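PDB 4WAD: glycosyl transferase, group 1 family protein from Staphylococcus aureus, which is a group 1 glycosyltransferase, also called TarM, with a GT-B fold of two Rossmann-like domains and a further antiparallel sheet, modelled here with uridine-diphosphate-N-acetylglucosamine in the interdomain cleft. Local coordinates for residues T335-L340 with T404-G409; H254-E259 with I429-S434; S330-T335 with F357-E362. One frame throughout, in Å; residues are numbered along the deposited sequence.

Interaction 1 (T335-L340 with T404-G409); sequences TKRIDL and TSQYEG. With UD1 (uridine-diphosphate-N-acetylglucosamine), chain B.
The guanidinium of Arg337 and the amide of Gln406 are turned 79° against each other, the amide presenting OE1 and CD at the guanidinium edge, near its plane. Arg337 NE lies 3.2 Å from Gln406 OE1. At the NH2 side of the plane lies Asp339 OD1, which forms a salt bridge with NH2, while Leu340 CD1 covers one face. Gln406 CB lies against one face of the Tyr407 ring, toward its rim; at the ring edge Thr335 OG1 comes within 3.3 Å of Tyr407 CD2. Phe261 meets this ring edge-to-face, and its N bonds the phenol oxygen. Bends at chi2 (-64°) and chi3 lead the Arg337 chain across Gln406 at a slant, Arg337 CG lying 3.5 Å from Gln406 CG. A weak hydrogen bond from Gln406 N to Thr335 O (3.4 Å) joins the backbones. Ser405 OG bonds Tyr407 O from above the carbonyl plane, tying Ser405 to the backbone two residues on. The Thr404 methyl CG2 touches two carbonyl oxygens, 3.2 Å from Lys336 O and 3.6 Å from Arg337 O. Lys336 NZ is probably hydrogen-bonded to Ser330 OG, at a modelled distance too short to trust, and stands 4.0 Å from O2A of the nucleotide sugar, whose O4' lies 3.1 Å from Gly409 N. The contact thus holds Lys336 and Gly409 beside the ligand, and the lysine's positive charge would probably favour the diphosphate.

Interaction 2 (H254-E259 with I429-S434); sequences HVNHHE and IKYGPS. With UD1 (uridine-diphosphate-N-acetylglucosamine), chain B.
Asn256 OD1 receives a weak hydrogen bond from His258 N (2.9 Å) and also touches Tyr431 CE2 at 3.3 Å, with the amide and ring planes 53° apart. The other arm of the amide, ND2, reaches the aliphatic base of Lys430, 3.6 Å from its CB. Asn256 carries its CG anti to the backbone N (chi1 -166°), which swings the amide over to these two residues. Lys430 CG lies over the centre of the Tyr431 ring; beyond it the chain bends at chi2. Strand 248-252, which leads into 254-259, belongs to the seven-stranded parallel sheet of the N-terminal Rossmann-like domain, whereas 429-434 leaves strand 425-428 of the C-terminal one; the contact therefore bridges the two halves of the GT-B fold. At the far end of the tyrosine, OH stands at the edge of the His257 ring, in its plane and 3.3 Å from His257 CE1, and 3.8 Å from His258 CE1. The hydroxyl has a weak hydrogen bond with Asp294 of helix 289-296, and Gln298 bonds NE2 of both histidines. Toward the cleft, Val255 CG1 lies 3.2 Å from O4' of the bound sugar, and the acetyl methyl C8' meets the His254 ring at its edge.

Interaction 3 (S330-T335 with F357-E362); sequences SRMVPT and FHIYGE. With UD1 (uridine-diphosphate-N-acetylglucosamine), chain B.
One backbone hydrogen bond carries the contact: Met332 N donates to Glu362 O at 160°, tilted 25° from the carbonyl plane, though the modelled separation is short and its exact value doubtful at this resolution. Carbons crowd the same oxygen, with Met332 CG 3.2 Å from Glu362 O. CA-H...O contacts flank the bond. Arg331 CA approaches Glu362 O at 3.1 Å, and Gly361 CA points a hydrogen at Ser330 O over 3.2 Å. Gly361 has a positive phi (79°), which suits glycine. Apolar packing is lighter. Bends at chi2 and chi3 of Met332 bring its CE to 4.1 Å from Ile359 CG2, the two side chains crossing at about a right angle. Toward the ligand, Gly361 N lies 3.5 Å from uracil O4, and Ser330 N lies 3.8 Å from uracil C5, while Arg331 NH2 stands 3.8 Å from O1B of the diphosphate. Outward, the Glu362 carboxylate pairs with Lys366. In the four-stranded parallel sheet of this domain, strand 356-360 lies between 382-384 and 325-329, and the contact joins the C-terminal ends of neighbouring strands 325-329 and 356-360, connected through helix 339-349 in a beta-alpha-beta crossover.

From the N terminus, 254-259 comes first, and interaction 2 closes the longest loop, returning only at 429-434 and joining the N-terminal to the C-terminal domain. Both other contacts lie within that loop. Segment 330-335 opens interaction 3, which closes at 357-362 after helix 339-349; segment 335-340 opens interaction 1, which closes later, at 404-409. These two therefore cross, sharing Thr335, and Ile338 CD1 packs on Met332 CE between them. Interaction 1 also touches interaction 2, Glu408 O lying against Tyr431 CB, whereas interactions 2 and 3 stay about 7 Å apart at their nearest atoms. All three border the same nucleotide sugar: interaction 3 at its uracil and diphosphate, interaction 1 at its diphosphate and sugar, interaction 2 at its sugar.

Interaction 1 (T335-L340 with T404-G409)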
loop_
_atom_site.group_PDB
_atom_site.type_symbol
_atom_site.label_atom_id
_atom_site.label_comp_id
_atom_site.label_asym_id
_atom_site.label_seq_id
_atom_site.Cartn_x
_atom_site.Cartn_y
_atom_site.Cartn_z
ATOM N N THR A 335 -4.901 1.511 -37.700
ATOM C CA THR A 335 -5.859 2.291 -38.479
ATOM C C THR A 335 -5.499 2.307 -39.963
ATOM O O THR A 335 -6.271 2.794 -40.790
ATOM C CB THR A 335 -5.950 3.750 -37.979
ATOM O OG1 THR A 335 -7.088 4.395 -38.564
ATOM C CG2 THR A 335 -4.697 4.521 -38.359
ATOM N N LYS A 336 -4.326 1.775 -40.296
ATOM C CA LYS A 336 -3.835 1.811 -41.667
ATOM C C LYS A 336 -4.089 0.498 -42.395
ATOM O O LYS A 336 -3.735 0.354 -43.566
ATOM C CB LYS A 336 -2.345 2.148 -41.688
ATOM C CG LYS A 336 -2.080 3.628 -41.510
ATOM C CD LYS A 336 -0.610 3.932 -41.321
ATOM C CE LYS A 336 -0.081 4.694 -42.519
ATOM N NZ LYS A 336 1.217 5.354 -42.231
ATOM N N ARG A 337 -4.707 -0.448 -41.691
ATOM C CA ARG A 337 -5.062 -1.752 -42.253
ATOM C C ARG A 337 -3.867 -2.409 -42.938
ATOM O O ARG A 337 -3.982 -2.926 -44.049
ATOM C CB ARG A 337 -6.226 -1.609 -43.241
ATOM C CG ARG A 337 -7.335 -0.687 -42.756
ATOM C CD ARG A 337 -8.021 -1.217 -41.505
ATOM N NE ARG A 337 -9.003 -2.257 -41.808
ATOM C CZ ARG A 337 -8.775 -3.559 -41.677
ATOM N NH1 ARG A 337 -9.722 -4.439 -41.977
ATOM N NH2 ARG A 337 -7.600 -3.984 -41.241
ATOM N N ILE A 338 -2.719 -2.373 -42.267
ATOM C CA ILE A 338 -1.500 -2.981 -42.784
ATOM C C ILE A 338 -1.696 -4.492 -42.899
ATOM O O ILE A 338 -1.108 -5.143 -43.768
ATOM C CB ILE A 338 -0.285 -2.645 -41.890
ATOM C CG1 ILE A 338 -0.132 -1.127 -41.769
ATOM C CG2 ILE A 338 0.992 -3.246 -42.448
ATOM C CD1 ILE A 338 1.152 -0.682 -41.109
ATOM N N ASP A 339 -2.547 -5.037 -42.032
ATOM C CA ASP A 339 -2.985 -6.421 -42.151
ATOM C C ASP A 339 -3.585 -6.656 -43.535
ATOM O O ASP A 339 -3.414 -7.725 -44.123
ATOM C CB ASP A 339 -4.005 -6.766 -41.063
ATOM C CG ASP A 339 -5.265 -5.924 -41.154
ATOM O OD1 ASP A 339 -5.255 -4.778 -40.660
ATOM O OD2 ASP A 339 -6.266 -6.405 -41.726
ATOM N N LEU A 340 -4.274 -5.643 -44.056
ATOM C CA LEU A 340 -4.865 -5.732 -45.385
ATOM C C LEU A 340 -3.913 -5.257 -46.485
ATOM O O LEU A 340 -4.369 -4.848 -47.551
ATOM C CB LEU A 340 -6.173 -4.929 -45.461
ATOM C CG LEU A 340 -7.436 -5.498 -44.807
ATOM C CD1 LEU A 340 -8.652 -4.632 -45.122
ATOM C CD2 LEU A 340 -7.674 -6.933 -45.241
ATOM N N THR A 404 -1.930 1.942 -47.327
ATOM C CA THR A 404 -3.383 1.868 -47.248
ATOM C C THR A 404 -3.865 2.387 -45.905
ATOM O O THR A 404 -3.068 2.632 -44.999
ATOM C CB THR A 404 -3.913 0.437 -47.443
ATOM O OG1 THR A 404 -5.285 0.386 -47.035
ATOM C CG2 THR A 404 -3.125 -0.539 -46.602
ATOM N N SER A 405 -5.180 2.549 -45.798
ATOM C CA SER A 405 -5.833 3.020 -44.583
ATOM C C SER A 405 -7.334 2.947 -44.792
ATOM O O SER A 405 -7.799 2.857 -45.924
ATOM C CB SER A 405 -5.410 4.454 -44.239
ATOM O OG SER A 405 -6.197 4.981 -43.188
ATOM N N GLN A 406 -8.091 2.965 -43.703
ATOM C CA GLN A 406 -9.534 3.121 -43.807
ATOM C C GLN A 406 -9.907 4.515 -43.333
ATOM O O GLN A 406 -11.057 4.935 -43.450
ATOM C CB GLN A 406 -10.279 2.055 -42.997
ATOM C CG GLN A 406 -10.450 0.721 -43.713
ATOM C CD GLN A 406 -11.355 -0.240 -42.958
ATOM O OE1 GLN A 406 -11.458 -0.183 -41.732
ATOM N NE2 GLN A 406 -12.015 -1.129 -43.691
ATOM N N TYR A 407 -8.919 5.230 -42.799
ATOM C CA TYR A 407 -9.143 6.563 -42.249
ATOM C C TYR A 407 -7.944 7.481 -42.481
ATOM O O TYR A 407 -6.835 7.194 -42.026
ATOM C CB TYR A 407 -9.456 6.468 -40.750
ATOM C CG TYR A 407 -10.460 5.387 -40.417
ATOM C CD1 TYR A 407 -11.822 5.621 -40.532
ATOM C CD2 TYR A 407 -10.043 4.125 -40.008
ATOM C CE1 TYR A 407 -12.741 4.635 -40.242
ATOM C CE2 TYR A 407 -10.955 3.132 -39.714
ATOM C CZ TYR A 407 -12.303 3.395 -39.833
ATOM O OH TYR A 407 -13.217 2.412 -39.543
ATOM N N GLU A 408 -8.174 8.583 -43.193
ATOM C CA GLU A 408 -7.140 9.588 -43.446
ATOM C C GLU A 408 -7.739 10.988 -43.538
ATOM O O GLU A 408 -8.944 11.140 -43.730
ATOM C CB GLU A 408 -6.378 9.276 -44.741
ATOM C CG GLU A 408 -5.379 8.134 -44.644
ATOM C CD GLU A 408 -4.007 8.596 -44.195
ATOM O OE1 GLU A 408 -3.748 9.816 -44.227
ATOM O OE2 GLU A 408 -3.186 7.736 -43.815
ATOM N N GLY A 409 -6.895 12.005 -43.394
ATOM C CA GLY A 409 -7.305 13.376 -43.647
ATOM C C GLY A 409 -7.089 13.659 -45.120
ATOM O O GLY A 409 -7.984 14.152 -45.807
HETATM C "C1'" UD1 B . -1.793 11.828 -40.992
HETATM C "C2'" UD1 B . -2.735 12.939 -41.475
HETATM C "C3'" UD1 B . -4.131 12.809 -40.884
HETATM C "C4'" UD1 B . -4.636 11.385 -41.036
HETATM C "C5'" UD1 B . -3.677 10.463 -40.304
HETATM C "C6'" UD1 B . -4.203 9.031 -40.291
HETATM C "C7'" UD1 B . -2.515 15.322 -41.986
HETATM C "C8'" UD1 B . -1.648 16.539 -41.862
HETATM N "N2'" UD1 B . -2.193 14.271 -41.225
HETATM O "O1'" UD1 B . -1.231 12.118 -39.714
HETATM O "O3'" UD1 B . -4.980 13.685 -41.617
HETATM O "O4'" UD1 B . -5.970 11.262 -40.529
HETATM O "O5'" UD1 B . -2.417 10.528 -40.978
HETATM O "O6'" UD1 B . -3.119 8.094 -40.254
HETATM O "O7'" UD1 B . -3.460 15.304 -42.755
HETATM N N1 UD1 B . 7.695 9.458 -41.360
HETATM C C2 UD1 B . 9.084 9.724 -41.359
HETATM N N3 UD1 B . 9.965 8.717 -41.314
HETATM C C4 UD1 B . 9.550 7.447 -41.271
HETATM C C5 UD1 B . 8.188 7.160 -41.273
HETATM C C6 UD1 B . 7.260 8.194 -41.318
HETATM O O2 UD1 B . 9.496 10.903 -41.396
HETATM O O4 UD1 B . 10.386 6.517 -41.229
HETATM C C1B UD1 B . 6.730 10.560 -41.408
HETATM C C2B UD1 B . 6.597 11.113 -42.818
HETATM O "O2'" UD1 B . 7.428 12.266 -42.989
HETATM C C3B UD1 B . 5.133 11.482 -42.953
HETATM C C4B UD1 B . 4.422 10.706 -41.858
HETATM O O4B UD1 B . 5.427 10.094 -41.046
HETATM O O3B UD1 B . 4.942 12.883 -42.733
HETATM C C5B UD1 B . 3.532 9.635 -42.465
HETATM O O5B UD1 B . 2.212 10.142 -42.628
HETATM P PA UD1 B . 1.105 9.847 -41.498
HETATM O O1A UD1 B . -0.163 9.462 -42.219
HETATM O O2A UD1 B . 1.723 8.896 -40.503
HETATM O O3A UD1 B . 0.905 11.277 -40.774
HETATM P PB UD1 B . 0.180 11.440 -39.339
HETATM O O1B UD1 B . -0.096 10.072 -38.767
HETATM O O2B UD1 B . 0.962 12.442 -38.527
#

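Interaction 2 (H254-E259 with I429-S434)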
loop_
_atom_site.group_PDB
_atom_site.type_symbol
_atom_site.label_atom_id
_atom_site.label_comp_id
_atom_site.label_asym_id
_atom_site.label_seq_id
_atom_site.Cartn_x
_atom_site.Cartn_y
_atom_site.Cartn_z
ATOM N N HIS A 254 -7.281 17.422 -38.566
ATOM C CA HIS A 254 -6.396 16.764 -39.517
ATOM C C HIS A 254 -6.905 15.388 -39.931
ATOM O O HIS A 254 -6.547 14.890 -40.994
ATOM C CB HIS A 254 -4.986 16.645 -38.929
ATOM C CG HIS A 254 -4.237 17.944 -38.884
ATOM N ND1 HIS A 254 -3.015 18.118 -39.494
ATOM C CD2 HIS A 254 -4.539 19.128 -38.303
ATOM C CE1 HIS A 254 -2.595 19.353 -39.293
ATOM N NE2 HIS A 254 -3.501 19.989 -38.572
ATOM N N VAL A 255 -7.746 14.780 -39.101
ATOM C CA VAL A 255 -8.132 13.386 -39.307
ATOM C C VAL A 255 -9.604 13.201 -39.662
ATOM O O VAL A 255 -10.373 14.163 -39.714
ATOM C CB VAL A 255 -7.830 12.549 -38.050
ATOM C CG1 VAL A 255 -6.354 12.645 -37.698
ATOM C CG2 VAL A 255 -8.683 13.024 -36.884
ATOM N N ASN A 256 -9.985 11.952 -39.916
ATOM C CA ASN A 256 -11.383 11.600 -40.122
ATOM C C ASN A 256 -12.134 11.732 -38.805
ATOM O O ASN A 256 -11.701 11.200 -37.781
ATOM C CB ASN A 256 -11.508 10.175 -40.671
ATOM C CG ASN A 256 -12.897 9.867 -41.219
ATOM O OD1 ASN A 256 -13.896 10.451 -40.798
ATOM N ND2 ASN A 256 -12.960 8.934 -42.162
ATOM N N HIS A 257 -13.258 12.442 -38.833
ATOM C CA HIS A 257 -14.075 12.622 -37.639
ATOM C C HIS A 257 -15.008 11.436 -37.421
ATOM O O HIS A 257 -16.029 11.557 -36.751
ATOM C CB HIS A 257 -14.888 13.917 -37.728
ATOM C CG HIS A 257 -15.965 13.888 -38.769
ATOM N ND1 HIS A 257 -15.727 13.529 -40.077
ATOM C CD2 HIS A 257 -17.284 14.182 -38.692
ATOM C CE1 HIS A 257 -16.856 13.599 -40.763
ATOM N NE2 HIS A 257 -17.815 13.993 -39.946
ATOM N N HIS A 258 -14.655 10.292 -37.996
ATOM C CA HIS A 258 -15.429 9.072 -37.806
ATOM C C HIS A 258 -14.669 8.105 -36.912
ATOM O O HIS A 258 -13.464 7.914 -37.085
ATOM C CB HIS A 258 -15.745 8.418 -39.151
ATOM C CG HIS A 258 -16.780 9.145 -39.949
ATOM N ND1 HIS A 258 -16.649 9.380 -41.301
ATOM C CD2 HIS A 258 -17.971 9.680 -39.590
ATOM C CE1 HIS A 258 -17.709 10.033 -41.737
ATOM N NE2 HIS A 258 -18.528 10.227 -40.719
ATOM N N GLU A 259 -15.374 7.506 -35.955
ATOM C CA GLU A 259 -14.769 6.538 -35.045
ATOM C C GLU A 259 -14.144 5.391 -35.823
ATOM O O GLU A 259 -14.740 4.884 -36.774
ATOM C CB GLU A 259 -15.804 5.989 -34.058
ATOM C CG GLU A 259 -15.595 6.410 -32.610
ATOM C CD GLU A 259 -14.152 6.307 -32.155
ATOM O OE1 GLU A 259 -13.480 5.308 -32.490
ATOM O OE2 GLU A 259 -13.689 7.235 -31.456
ATOM N N ILE A 429 -10.618 5.695 -50.228
ATOM C CA ILE A 429 -10.971 5.697 -48.815
ATOM C C ILE A 429 -11.883 6.905 -48.545
ATOM O O ILE A 429 -12.224 7.640 -49.473
ATOM C CB ILE A 429 -9.675 5.753 -47.950
ATOM C CG1 ILE A 429 -8.731 4.613 -48.329
ATOM C CG2 ILE A 429 -9.952 5.579 -46.475
ATOM C CD1 ILE A 429 -7.268 4.985 -48.250
ATOM N N LYS A 430 -12.304 7.091 -47.296
ATOM C CA LYS A 430 -12.915 8.337 -46.859
ATOM C C LYS A 430 -11.825 9.381 -46.619
ATOM O O LYS A 430 -10.981 9.209 -45.738
ATOM C CB LYS A 430 -13.732 8.124 -45.583
ATOM C CG LYS A 430 -14.809 9.169 -45.350
ATOM C CD LYS A 430 -15.847 9.114 -46.456
ATOM C CE LYS A 430 -17.000 10.055 -46.177
ATOM N NZ LYS A 430 -18.064 9.948 -47.213
ATOM N N TYR A 431 -11.844 10.441 -47.426
ATOM C CA TYR A 431 -10.918 11.573 -47.311
ATOM C C TYR A 431 -9.470 11.163 -47.562
ATOM O O TYR A 431 -8.814 10.607 -46.678
ATOM C CB TYR A 431 -11.020 12.234 -45.932
ATOM C CG TYR A 431 -12.427 12.381 -45.402
ATOM C CD1 TYR A 431 -13.487 12.674 -46.249
ATOM C CD2 TYR A 431 -12.695 12.219 -44.050
ATOM C CE1 TYR A 431 -14.769 12.796 -45.765
ATOM C CE2 TYR A 431 -13.973 12.345 -43.557
ATOM C CZ TYR A 431 -15.007 12.637 -44.417
ATOM O OH TYR A 431 -16.283 12.763 -43.927
ATOM N N GLY A 432 -8.964 11.446 -48.758
ATOM C CA GLY A 432 -7.580 11.135 -49.059
ATOM C C GLY A 432 -7.173 11.147 -50.519
ATOM O O GLY A 432 -7.255 12.180 -51.188
ATOM N N PRO A 433 -6.716 9.986 -51.016
ATOM C CA PRO A 433 -6.093 9.808 -52.330
ATOM C C PRO A 433 -7.067 9.512 -53.464
ATOM O O PRO A 433 -6.735 8.725 -54.349
ATOM C CB PRO A 433 -5.153 8.610 -52.110
ATOM C CG PRO A 433 -5.445 8.090 -50.700
ATOM C CD PRO A 433 -6.717 8.730 -50.255
ATOM N N SER A 434 -8.242 10.129 -53.440
ATOM C CA SER A 434 -9.162 10.030 -54.565
ATOM C C SER A 434 -8.906 11.175 -55.537
ATOM O O SER A 434 -9.573 11.286 -56.565
ATOM C CB SER A 434 -10.616 10.056 -54.089
ATOM O OG SER A 434 -10.976 11.338 -53.615
HETATM C "C1'" UD1 B . -1.793 11.828 -40.992
HETATM C "C2'" UD1 B . -2.735 12.939 -41.475
HETATM C "C3'" UD1 B . -4.131 12.809 -40.884
HETATM C "C4'" UD1 B . -4.636 11.385 -41.036
HETATM C "C5'" UD1 B . -3.677 10.463 -40.304
HETATM C "C6'" UD1 B . -4.203 9.031 -40.291
HETATM C "C7'" UD1 B . -2.515 15.322 -41.986
HETATM C "C8'" UD1 B . -1.648 16.539 -41.862
HETATM N "N2'" UD1 B . -2.193 14.271 -41.225
HETATM O "O1'" UD1 B . -1.231 12.118 -39.714
HETATM O "O3'" UD1 B . -4.980 13.685 -41.617
HETATM O "O4'" UD1 B . -5.970 11.262 -40.529
HETATM O "O5'" UD1 B . -2.417 10.528 -40.978
HETATM O "O6'" UD1 B . -3.119 8.094 -40.254
HETATM O "O7'" UD1 B . -3.460 15.304 -42.755
HETATM N N1 UD1 B . 7.695 9.458 -41.360
HETATM C C2 UD1 B . 9.084 9.724 -41.359
HETATM N N3 UD1 B . 9.965 8.717 -41.314
HETATM C C4 UD1 B . 9.550 7.447 -41.271
HETATM C C5 UD1 B . 8.188 7.160 -41.273
HETATM C C6 UD1 B . 7.260 8.194 -41.318
HETATM O O2 UD1 B . 9.496 10.903 -41.396
HETATM O O4 UD1 B . 10.386 6.517 -41.229
HETATM C C1B UD1 B . 6.730 10.560 -41.408
HETATM C C2B UD1 B . 6.597 11.113 -42.818
HETATM O "O2'" UD1 B . 7.428 12.266 -42.989
HETATM C C3B UD1 B . 5.133 11.482 -42.953
HETATM C C4B UD1 B . 4.422 10.706 -41.858
HETATM O O4B UD1 B . 5.427 10.094 -41.046
HETATM O O3B UD1 B . 4.942 12.883 -42.733
HETATM C C5B UD1 B . 3.532 9.635 -42.465
HETATM O O5B UD1 B . 2.212 10.142 -42.628
HETATM P PA UD1 B . 1.105 9.847 -41.498
HETATM O O1A UD1 B . -0.163 9.462 -42.219
HETATM O O2A UD1 B . 1.723 8.896 -40.503
HETATM O O3A UD1 B . 0.905 11.277 -40.774
HETATM P PB UD1 B . 0.180 11.440 -39.339
HETATM O O1B UD1 B . -0.096 10.072 -38.767
HETATM O O2B UD1 B . 0.962 12.442 -38.527
#

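Interaction 3 (S330-T335 with F357-E362)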
loop_
_atom_site.group_PDB
_atom_site.type_symbol
_atom_site.label_atom_id
_atom_site.label_comp_id
_atom_site.label_asym_id
_atom_site.label_seq_id
_atom_site.Cartn_x
_atom_site.Cartn_y
_atom_site.Cartn_z
ATOM N N SER A 330 6.420 4.287 -43.042
ATOM C CA SER A 330 5.250 4.749 -42.306
ATOM C C SER A 330 5.378 4.441 -40.824
ATOM O O SER A 330 6.300 3.741 -40.409
ATOM C CB SER A 330 3.986 4.092 -42.865
ATOM O OG SER A 330 3.015 3.914 -41.849
ATOM N N ARG A 331 4.453 4.960 -40.023
ATOM C CA ARG A 331 4.403 4.571 -38.622
ATOM C C ARG A 331 3.298 3.539 -38.422
ATOM O O ARG A 331 2.144 3.765 -38.784
ATOM C CB ARG A 331 4.206 5.782 -37.707
ATOM C CG ARG A 331 5.256 5.853 -36.598
ATOM C CD ARG A 331 5.181 7.129 -35.784
ATOM N NE ARG A 331 3.806 7.551 -35.547
ATOM C CZ ARG A 331 3.284 8.680 -36.012
ATOM N NH1 ARG A 331 4.027 9.504 -36.737
ATOM N NH2 ARG A 331 2.022 8.988 -35.752
ATOM N N MET A 332 3.677 2.405 -37.842
ATOM C CA MET A 332 2.817 1.229 -37.773
ATOM C C MET A 332 1.646 1.387 -36.799
ATOM O O MET A 332 1.823 1.312 -35.580
ATOM C CB MET A 332 3.655 0.012 -37.382
ATOM C CG MET A 332 5.050 0.011 -37.990
ATOM S SD MET A 332 5.075 0.055 -39.794
ATOM C CE MET A 332 4.480 -1.588 -40.188
ATOM N N VAL A 333 0.450 1.594 -37.348
ATOM C CA VAL A 333 -0.772 1.751 -36.560
ATOM C C VAL A 333 -1.928 1.004 -37.228
ATOM O O VAL A 333 -2.111 1.104 -38.442
ATOM C CB VAL A 333 -1.147 3.246 -36.379
ATOM C CG1 VAL A 333 -2.532 3.397 -35.759
ATOM C CG2 VAL A 333 -0.107 3.963 -35.535
ATOM N N PRO A 334 -2.704 0.241 -36.436
ATOM C CA PRO A 334 -3.850 -0.558 -36.896
ATOM C C PRO A 334 -4.872 0.183 -37.766
ATOM O O PRO A 334 -5.631 -0.473 -38.483
ATOM C CB PRO A 334 -4.507 -0.996 -35.585
ATOM C CG PRO A 334 -3.375 -1.106 -34.635
ATOM C CD PRO A 334 -2.392 -0.026 -35.018
ATOM N N THR A 335 -4.901 1.511 -37.700
ATOM C CA THR A 335 -5.859 2.291 -38.479
ATOM C C THR A 335 -5.499 2.307 -39.963
ATOM O O THR A 335 -6.271 2.794 -40.790
ATOM C CB THR A 335 -5.950 3.750 -37.979
ATOM O OG1 THR A 335 -7.088 4.395 -38.564
ATOM C CG2 THR A 335 -4.697 4.521 -38.359
ATOM N N PHE A 357 10.648 -6.033 -50.342
ATOM C CA PHE A 357 9.978 -4.995 -49.566
ATOM C C PHE A 357 10.870 -4.445 -48.455
ATOM O O PHE A 357 11.449 -5.209 -47.680
ATOM C CB PHE A 357 8.679 -5.528 -48.957
ATOM C CG PHE A 357 7.595 -5.818 -49.963
ATOM C CD1 PHE A 357 7.639 -6.969 -50.740
ATOM C CD2 PHE A 357 6.517 -4.957 -50.110
ATOM C CE1 PHE A 357 6.639 -7.245 -51.657
ATOM C CE2 PHE A 357 5.511 -5.230 -51.024
ATOM C CZ PHE A 357 5.576 -6.375 -51.799
ATOM N N HIS A 358 10.976 -3.120 -48.381
ATOM C CA HIS A 358 11.699 -2.460 -47.297
ATOM C C HIS A 358 10.723 -1.655 -46.442
ATOM O O HIS A 358 10.169 -0.655 -46.901
ATOM C CB HIS A 358 12.805 -1.544 -47.844
ATOM C CG HIS A 358 13.899 -2.267 -48.566
ATOM N ND1 HIS A 358 13.882 -3.632 -48.779
ATOM C CD2 HIS A 358 15.045 -1.817 -49.128
ATOM C CE1 HIS A 358 14.968 -3.985 -49.440
ATOM N NE2 HIS A 358 15.693 -2.903 -49.665
ATOM N N ILE A 359 10.505 -2.091 -45.205
ATOM C CA ILE A 359 9.584 -1.389 -44.315
ATOM C C ILE A 359 10.343 -0.523 -43.317
ATOM O O ILE A 359 11.153 -1.025 -42.537
ATOM C CB ILE A 359 8.672 -2.365 -43.542
ATOM C CG1 ILE A 359 8.039 -3.383 -44.497
ATOM C CG2 ILE A 359 7.613 -1.599 -42.755
ATOM C CD1 ILE A 359 7.197 -2.757 -45.592
ATOM N N TYR A 360 10.082 0.781 -43.351
ATOM C CA TYR A 360 10.726 1.717 -42.437
ATOM C C TYR A 360 9.739 2.246 -41.402
ATOM O O TYR A 360 8.555 1.906 -41.432
ATOM C CB TYR A 360 11.348 2.884 -43.207
ATOM C CG TYR A 360 12.529 2.508 -44.072
ATOM C CD1 TYR A 360 12.345 1.959 -45.334
ATOM C CD2 TYR A 360 13.831 2.719 -43.633
ATOM C CE1 TYR A 360 13.423 1.621 -46.130
ATOM C CE2 TYR A 360 14.914 2.385 -44.423
ATOM C CZ TYR A 360 14.703 1.835 -45.669
ATOM O OH TYR A 360 15.776 1.500 -46.462
ATOM N N GLY A 361 10.230 3.084 -40.495
ATOM C CA GLY A 361 9.393 3.634 -39.445
ATOM C C GLY A 361 9.173 2.658 -38.307
ATOM O O GLY A 361 9.643 1.520 -38.350
ATOM N N GLU A 362 8.453 3.107 -37.285
ATOM C CA GLU A 362 8.165 2.276 -36.121
ATOM C C GLU A 362 6.671 2.251 -35.837
ATOM O O GLU A 362 5.880 2.760 -36.625
ATOM C CB GLU A 362 8.928 2.787 -34.900
ATOM C CG GLU A 362 10.436 2.735 -35.061
ATOM C CD GLU A 362 10.972 1.321 -34.999
ATOM O OE1 GLU A 362 10.329 0.474 -34.346
ATOM O OE2 GLU A 362 12.029 1.056 -35.606
HETATM C "C1'" UD1 B . -1.793 11.828 -40.992
HETATM C "C2'" UD1 B . -2.735 12.939 -41.475
HETATM C "C3'" UD1 B . -4.131 12.809 -40.884
HETATM C "C4'" UD1 B . -4.636 11.385 -41.036
HETATM C "C5'" UD1 B . -3.677 10.463 -40.304
HETATM C "C6'" UD1 B . -4.203 9.031 -40.291
HETATM C "C7'" UD1 B . -2.515 15.322 -41.986
HETATM C "C8'" UD1 B . -1.648 16.539 -41.862
HETATM N "N2'" UD1 B . -2.193 14.271 -41.225
HETATM O "O1'" UD1 B . -1.231 12.118 -39.714
HETATM O "O3'" UD1 B . -4.980 13.685 -41.617
HETATM O "O4'" UD1 B . -5.970 11.262 -40.529
HETATM O "O5'" UD1 B . -2.417 10.528 -40.978
HETATM O "O6'" UD1 B . -3.119 8.094 -40.254
HETATM O "O7'" UD1 B . -3.460 15.304 -42.755
HETATM N N1 UD1 B . 7.695 9.458 -41.360
HETATM C C2 UD1 B . 9.084 9.724 -41.359
HETATM N N3 UD1 B . 9.965 8.717 -41.314
HETATM C C4 UD1 B . 9.550 7.447 -41.271
HETATM C C5 UD1 B . 8.188 7.160 -41.273
HETATM C C6 UD1 B . 7.260 8.194 -41.318
HETATM O O2 UD1 B . 9.496 10.903 -41.396
HETATM O O4 UD1 B . 10.386 6.517 -41.229
HETATM C C1B UD1 B . 6.730 10.560 -41.408
HETATM C C2B UD1 B . 6.597 11.113 -42.818
HETATM O "O2'" UD1 B . 7.428 12.266 -42.989
HETATM C C3B UD1 B . 5.133 11.482 -42.953
HETATM C C4B UD1 B . 4.422 10.706 -41.858
HETATM O O4B UD1 B . 5.427 10.094 -41.046
HETATM O O3B UD1 B . 4.942 12.883 -42.733
HETATM C C5B UD1 B . 3.532 9.635 -42.465
HETATM O O5B UD1 B . 2.212 10.142 -42.628
HETATM P PA UD1 B . 1.105 9.847 -41.498
HETATM O O1A UD1 B . -0.163 9.462 -42.219
HETATM O O2A UD1 B . 1.723 8.896 -40.503
HETATM O O3A UD1 B . 0.905 11.277 -40.774
HETATM P PB UD1 B . 0.180 11.440 -39.339
HETATM O O1B UD1 B . -0.096 10.072 -38.767
HETATM O O2B UD1 B . 0.962 12.442 -38.527
#